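Long-range contact in Lmo0181 protein (PDB 5F7V), which binds the cyclic glucan cycloalternan and probably delivers it to an ABC transporter for uptake: residues Leu163-Pro176 with Pro236-His249. Numbering follows the deposited sequence.
Sequences LTDAKNKVWGTSQP and PEDLFMNGQIAMLH. With GLC (alpha-D-glucopyranose), chain B.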
loop_
_atom_site.group_PDB
_atom_site.type_symbol
_atom_site.label_atom_id
_atom_site.label_comp_id
_atom_site.label_asym_id
_atom_site.label_seq_id
_atom_site.Cartn_x
_atom_site.Cartn_y
_atom_site.Cartn_z
ATOM N N LEU A 163 12.027 -23.361 7.636
ATOM C CA LEU A 163 10.705 -23.585 7.079
ATOM C C LEU A 163 10.736 -23.867 5.594
ATOM O O LEU A 163 9.694 -24.202 5.037
ATOM C CB LEU A 163 9.789 -22.393 7.373
ATOM C CG LEU A 163 9.375 -22.275 8.846
ATOM C CD1 LEU A 163 9.014 -20.842 9.233
ATOM C CD2 LEU A 163 8.331 -23.270 9.239
ATOM N N THR A 164 11.875 -23.726 4.953
ATOM C CA THR A 164 11.966 -24.057 3.512
ATOM C C THR A 164 12.124 -25.545 3.334
ATOM O O THR A 164 12.958 -26.161 3.983
ATOM C CB THR A 164 13.143 -23.275 2.915
ATOM O OG1 THR A 164 12.856 -21.870 3.062
ATOM C CG2 THR A 164 13.292 -23.614 1.439
ATOM N N ASP A 165 11.303 -26.112 2.450
ATOM C CA ASP A 165 11.305 -27.548 2.159
ATOM C C ASP A 165 11.240 -27.667 0.648
ATOM O O ASP A 165 10.160 -27.688 0.043
ATOM C CB ASP A 165 10.122 -28.203 2.858
ATOM C CG ASP A 165 10.070 -29.692 2.644
ATOM O OD1 ASP A 165 10.978 -30.308 2.012
ATOM O OD2 ASP A 165 9.066 -30.250 3.147
ATOM N N ALA A 166 12.422 -27.611 0.057
ATOM C CA ALA A 166 12.532 -27.443 -1.394
ATOM C C ALA A 166 11.833 -28.545 -2.170
ATOM O O ALA A 166 11.147 -28.244 -3.134
ATOM C CB ALA A 166 13.991 -27.336 -1.829
ATOM N N LYS A 167 11.924 -29.789 -1.729
ATOM C CA LYS A 167 11.298 -30.850 -2.527
ATOM C C LYS A 167 9.785 -30.756 -2.589
ATOM O O LYS A 167 9.180 -31.239 -3.546
ATOM C CB LYS A 167 11.723 -32.220 -1.996
ATOM C CG LYS A 167 11.048 -32.594 -0.680
ATOM C CD LYS A 167 11.642 -33.852 -0.109
ATOM C CE LYS A 167 10.951 -34.152 1.196
ATOM N NZ LYS A 167 11.247 -33.203 2.268
ATOM N N ASN A 168 9.187 -30.142 -1.574
ATOM C CA ASN A 168 7.756 -29.977 -1.514
ATOM C C ASN A 168 7.268 -28.608 -1.946
ATOM O O ASN A 168 6.085 -28.272 -1.804
ATOM C CB ASN A 168 7.293 -30.300 -0.086
ATOM C CG ASN A 168 7.258 -31.764 0.183
ATOM O OD1 ASN A 168 6.846 -32.540 -0.661
ATOM N ND2 ASN A 168 7.730 -32.163 1.350
ATOM N N LYS A 169 8.176 -27.823 -2.526
ATOM C CA LYS A 169 7.834 -26.508 -3.062
ATOM C C LYS A 169 7.297 -25.576 -1.997
ATOM O O LYS A 169 6.329 -24.826 -2.246
ATOM C CB LYS A 169 6.887 -26.600 -4.272
ATOM C CG LYS A 169 7.261 -27.633 -5.324
ATOM C CD LYS A 169 8.658 -27.424 -5.906
ATOM C CE LYS A 169 8.964 -26.034 -6.420
ATOM N NZ LYS A 169 8.160 -25.668 -7.610
ATOM N N VAL A 170 7.903 -25.660 -0.809
ATOM C CA VAL A 170 7.533 -24.754 0.291
ATOM C C VAL A 170 8.714 -23.830 0.556
ATOM O O VAL A 170 9.844 -24.289 0.713
ATOM C CB VAL A 170 7.130 -25.525 1.558
ATOM C CG1 VAL A 170 6.926 -24.586 2.739
ATOM C CG2 VAL A 170 5.901 -26.374 1.327
ATOM N N TRP A 171 8.414 -22.540 0.571
ATOM C CA TRP A 171 9.407 -21.516 0.906
ATOM C C TRP A 171 9.099 -20.916 2.258
ATOM O O TRP A 171 7.955 -20.740 2.646
ATOM C CB TRP A 171 9.427 -20.428 -0.188
ATOM C CG TRP A 171 10.028 -20.839 -1.494
ATOM C CD1 TRP A 171 11.358 -20.831 -1.869
ATOM C CD2 TRP A 171 9.311 -21.353 -2.610
ATOM N NE1 TRP A 171 11.483 -21.289 -3.144
ATOM C CE2 TRP A 171 10.240 -21.644 -3.614
ATOM C CE3 TRP A 171 7.953 -21.586 -2.857
ATOM C CZ2 TRP A 171 9.869 -22.163 -4.840
ATOM C CZ3 TRP A 171 7.589 -22.103 -4.088
ATOM C CH2 TRP A 171 8.531 -22.358 -5.049
ATOM N N GLY A 172 10.158 -20.570 2.973
ATOM C CA GLY A 172 10.012 -19.953 4.282
ATOM C C GLY A 172 9.499 -18.523 4.279
ATOM O O GLY A 172 8.812 -18.140 5.230
ATOM N N THR A 173 9.788 -17.763 3.226
ATOM C CA THR A 173 9.372 -16.356 3.221
ATOM C C THR A 173 9.156 -15.836 1.826
ATOM O O THR A 173 9.605 -16.412 0.849
ATOM C CB THR A 173 10.376 -15.546 4.013
ATOM O OG1 THR A 173 9.824 -14.254 4.326
ATOM C CG2 THR A 173 11.714 -15.353 3.304
ATOM N N SER A 174 8.472 -14.713 1.746
ATOM C CA SER A 174 8.329 -14.002 0.484
ATOM C C SER A 174 8.097 -12.537 0.824
ATOM O O SER A 174 7.279 -12.190 1.689
ATOM C CB SER A 174 7.134 -14.511 -0.316
ATOM O OG SER A 174 7.092 -13.804 -1.562
ATOM N N GLN A 175 8.798 -11.684 0.104
ATOM C CA GLN A 175 8.744 -10.235 0.333
ATOM C C GLN A 175 9.081 -9.569 -0.996
ATOM O O GLN A 175 9.987 -10.012 -1.728
ATOM C CB GLN A 175 9.779 -9.850 1.371
ATOM C CG GLN A 175 9.813 -8.368 1.692
ATOM C CD GLN A 175 10.437 -8.011 3.020
ATOM O OE1 GLN A 175 10.263 -6.887 3.509
ATOM N NE2 GLN A 175 11.177 -8.935 3.572
ATOM N N PRO A 176 8.363 -8.503 -1.351
ATOM C CA PRO A 176 8.694 -7.834 -2.622
ATOM C C PRO A 176 10.096 -7.216 -2.589
ATOM O O PRO A 176 10.566 -6.716 -1.585
ATOM C CB PRO A 176 7.612 -6.761 -2.734
ATOM C CG PRO A 176 6.473 -7.286 -1.900
ATOM C CD PRO A 176 7.133 -7.939 -0.749
ATOM N N PRO A 236 2.631 -13.806 -5.220
ATOM C CA PRO A 236 2.968 -14.473 -3.980
ATOM C C PRO A 236 1.785 -14.879 -3.114
ATOM O O PRO A 236 1.788 -15.935 -2.481
ATOM C CB PRO A 236 3.911 -13.497 -3.273
ATOM C CG PRO A 236 4.282 -12.497 -4.269
ATOM C CD PRO A 236 3.338 -12.526 -5.423
ATOM N N GLU A 237 0.746 -14.049 -3.070
ATOM C CA GLU A 237 -0.428 -14.404 -2.274
ATOM C C GLU A 237 -1.100 -15.691 -2.797
ATOM O O GLU A 237 -1.714 -16.424 -2.028
ATOM C CB GLU A 237 -1.417 -13.241 -2.232
ATOM C CG GLU A 237 -1.855 -12.728 -3.561
ATOM C CD GLU A 237 -0.988 -11.571 -4.084
ATOM O OE1 GLU A 237 0.235 -11.372 -3.787
ATOM O OE2 GLU A 237 -1.616 -10.773 -4.842
ATOM N N ASP A 238 -0.936 -16.009 -4.081
ATOM C CA ASP A 238 -1.487 -17.264 -4.617
ATOM C C ASP A 238 -0.703 -18.459 -4.080
ATOM O O ASP A 238 -1.263 -19.471 -3.639
ATOM C CB ASP A 238 -1.443 -17.312 -6.145
ATOM C CG ASP A 238 -2.045 -16.107 -6.822
ATOM O OD1 ASP A 238 -3.029 -15.585 -6.279
ATOM O OD2 ASP A 238 -1.568 -15.701 -7.904
ATOM N N LEU A 239 0.623 -18.331 -4.067
ATOM C CA LEU A 239 1.449 -19.393 -3.442
ATOM C C LEU A 239 1.148 -19.544 -1.957
ATOM O O LEU A 239 1.064 -20.618 -1.364
ATOM C CB LEU A 239 2.927 -19.162 -3.677
ATOM C CG LEU A 239 3.478 -19.634 -5.035
ATOM C CD1 LEU A 239 2.846 -18.950 -6.237
ATOM C CD2 LEU A 239 5.006 -19.536 -5.049
ATOM N N PHE A 240 0.955 -18.406 -1.296
ATOM C CA PHE A 240 0.559 -18.447 0.130
ATOM C C PHE A 240 -0.759 -19.183 0.356
ATOM O O PHE A 240 -0.851 -20.059 1.235
ATOM C CB PHE A 240 0.510 -17.019 0.706
ATOM C CG PHE A 240 0.210 -16.965 2.188
ATOM C CD1 PHE A 240 1.225 -17.230 3.105
ATOM C CD2 PHE A 240 -1.065 -16.685 2.675
ATOM C CE1 PHE A 240 0.984 -17.188 4.452
ATOM C CE2 PHE A 240 -1.291 -16.646 4.056
ATOM C CZ PHE A 240 -0.267 -16.890 4.926
ATOM N N MET A 241 -1.778 -18.871 -0.451
ATOM C CA MET A 241 -3.035 -19.624 -0.404
ATOM C C MET A 241 -2.875 -21.096 -0.712
ATOM O O MET A 241 -3.646 -21.879 -0.168
ATOM C CB MET A 241 -4.034 -18.995 -1.377
ATOM C CG MET A 241 -4.577 -17.694 -0.790
ATOM S SD MET A 241 -5.712 -17.926 0.608
ATOM C CE MET A 241 -7.283 -18.483 -0.053
ATOM N N ASN A 242 -1.891 -21.457 -1.530
ATOM C CA ASN A 242 -1.592 -22.841 -1.901
ATOM C C ASN A 242 -0.700 -23.529 -0.867
ATOM O O ASN A 242 -0.273 -24.655 -1.162
ATOM C CB ASN A 242 -0.968 -22.865 -3.315
ATOM C CG ASN A 242 -1.141 -24.207 -4.048
ATOM O OD1 ASN A 242 -2.220 -24.778 -4.008
ATOM N ND2 ASN A 242 -0.108 -24.661 -4.753
ATOM N N GLY A 243 -0.508 -22.943 0.320
ATOM C CA GLY A 243 0.282 -23.589 1.352
ATOM C C GLY A 243 1.771 -23.602 1.136
ATOM O O GLY A 243 2.474 -24.429 1.745
ATOM N N GLN A 244 2.291 -22.773 0.239
ATOM C CA GLN A 244 3.688 -22.876 -0.184
ATOM C C GLN A 244 4.600 -21.797 0.433
ATOM O O GLN A 244 5.777 -21.763 0.064
ATOM C CB GLN A 244 3.799 -22.780 -1.699
ATOM C CG GLN A 244 3.169 -23.954 -2.434
ATOM C CD GLN A 244 3.340 -23.776 -3.917
ATOM O OE1 GLN A 244 2.390 -23.372 -4.621
ATOM N NE2 GLN A 244 4.534 -24.009 -4.378
ATOM N N ILE A 245 4.101 -20.879 1.271
ATOM C CA ILE A 245 4.906 -19.797 1.846
ATOM C C ILE A 245 4.619 -19.700 3.348
ATOM O O ILE A 245 3.488 -19.464 3.756
ATOM C CB ILE A 245 4.635 -18.476 1.105
ATOM C CG1 ILE A 245 5.025 -18.530 -0.375
ATOM C CG2 ILE A 245 5.320 -17.328 1.830
ATOM C CD1 ILE A 245 4.694 -17.325 -1.221
ATOM N N ALA A 246 5.641 -19.850 4.179
ATOM C CA ALA A 246 5.406 -19.761 5.615
ATOM C C ALA A 246 5.205 -18.343 6.121
ATOM O O ALA A 246 4.392 -18.144 7.025
ATOM C CB ALA A 246 6.552 -20.420 6.370
ATOM N N MET A 247 5.903 -17.360 5.548
ATOM C CA MET A 247 5.839 -15.942 5.990
ATOM C C MET A 247 5.714 -15.086 4.738
ATOM O O MET A 247 6.530 -15.184 3.837
ATOM C CB MET A 247 7.081 -15.499 6.768
ATOM C CG MET A 247 7.209 -16.122 8.127
ATOM S SD MET A 247 8.725 -15.677 8.965
ATOM C CE MET A 247 9.946 -16.777 8.221
ATOM N N LEU A 248 4.686 -14.245 4.692
ATOM C CA LEU A 248 4.433 -13.384 3.543
ATOM C C LEU A 248 4.377 -11.935 4.027
ATOM O O LEU A 248 3.528 -11.606 4.862
ATOM C CB LEU A 248 3.128 -13.776 2.876
ATOM C CG LEU A 248 2.699 -12.929 1.690
ATOM C CD1 LEU A 248 3.658 -13.067 0.539
ATOM C CD2 LEU A 248 1.305 -13.360 1.280
ATOM N N HIS A 249 5.220 -11.077 3.459
ATOM C CA HIS A 249 5.196 -9.641 3.825
ATOM C C HIS A 249 4.268 -8.922 2.857
ATOM O O HIS A 249 4.595 -8.728 1.687
ATOM C CB HIS A 249 6.620 -9.067 3.722
ATOM C CG HIS A 249 7.541 -9.662 4.723
ATOM N ND1 HIS A 249 7.973 -8.974 5.823
ATOM C CD2 HIS A 249 8.094 -10.890 4.807
ATOM C CE1 HIS A 249 8.767 -9.741 6.542
ATOM N NE2 HIS A 249 8.850 -10.916 5.952
HETATM C C1 GLC B . 1.267 -6.514 -2.572
HETATM C C2 GLC B . 1.804 -7.843 -3.072
HETATM C C3 GLC B . 1.330 -8.166 -4.467
HETATM C C4 GLC B . -0.172 -7.986 -4.600
HETATM C C5 GLC B . -0.584 -6.607 -4.129
HETATM C C6 GLC B . -2.102 -6.567 -4.078
HETATM O O2 GLC B . 3.234 -7.890 -2.996
HETATM O O3 GLC B . 1.749 -9.433 -4.948
HETATM O O4 GLC B . -0.595 -8.234 -5.935
HETATM O O5 GLC B . -0.159 -6.420 -2.779
HETATM O O6 GLC B . -2.619 -5.304 -3.645
HETATM O O HOH W 1 6.071 -24.156 -6.910
#
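Ser-174, His-249 and Gln-244 lose the most surface where strands 171-174 and 245-251 pair in parallel, with a break at Gly-172 and Ala-246. Ser-174 O receives His-249 N at 2.9 Å, with the donor close to the C=O axis (C=O...N 172°). Ser-174 CB rests on Ile-245 CD1 and Leu-248 CD1, while Ser-174 OG, anti to the backbone N (chi1 -178°), reaches Pro-236 CB at 3.6 Å, so the strand also touches the first turn of helix 236-241. The His-249 imidazole has the side-chain amide plane of Gln-175 stacked over one face, 3° from parallel, and Thr-173 OG1 and Ser-174 O in plane at its edge. Glu-270 bonds ND1, and Glu-156 OE2 bonds both NE2 and Thr-173 OG1. At the other end, Gln-244 NE2 donates to a lone pair of Lys-169 O at 2.9 Å; Gln-244 OE1 accepts a hydrogen bond from Asn-242 ND2 at 2.8 Å, so both ends of the amide are fixed. Gln-244 O takes Trp-171 N at 2.8 Å, and Trp-171 O takes Ala-246 N. Glu-237 OE1 accepts from glucose O3 at 2.7 Å. Two acidic partners would probably favour protonated His-249, and the strand pairing joins Pro-176 to Pro-236 and Glu-237, all lining the glycan pocket.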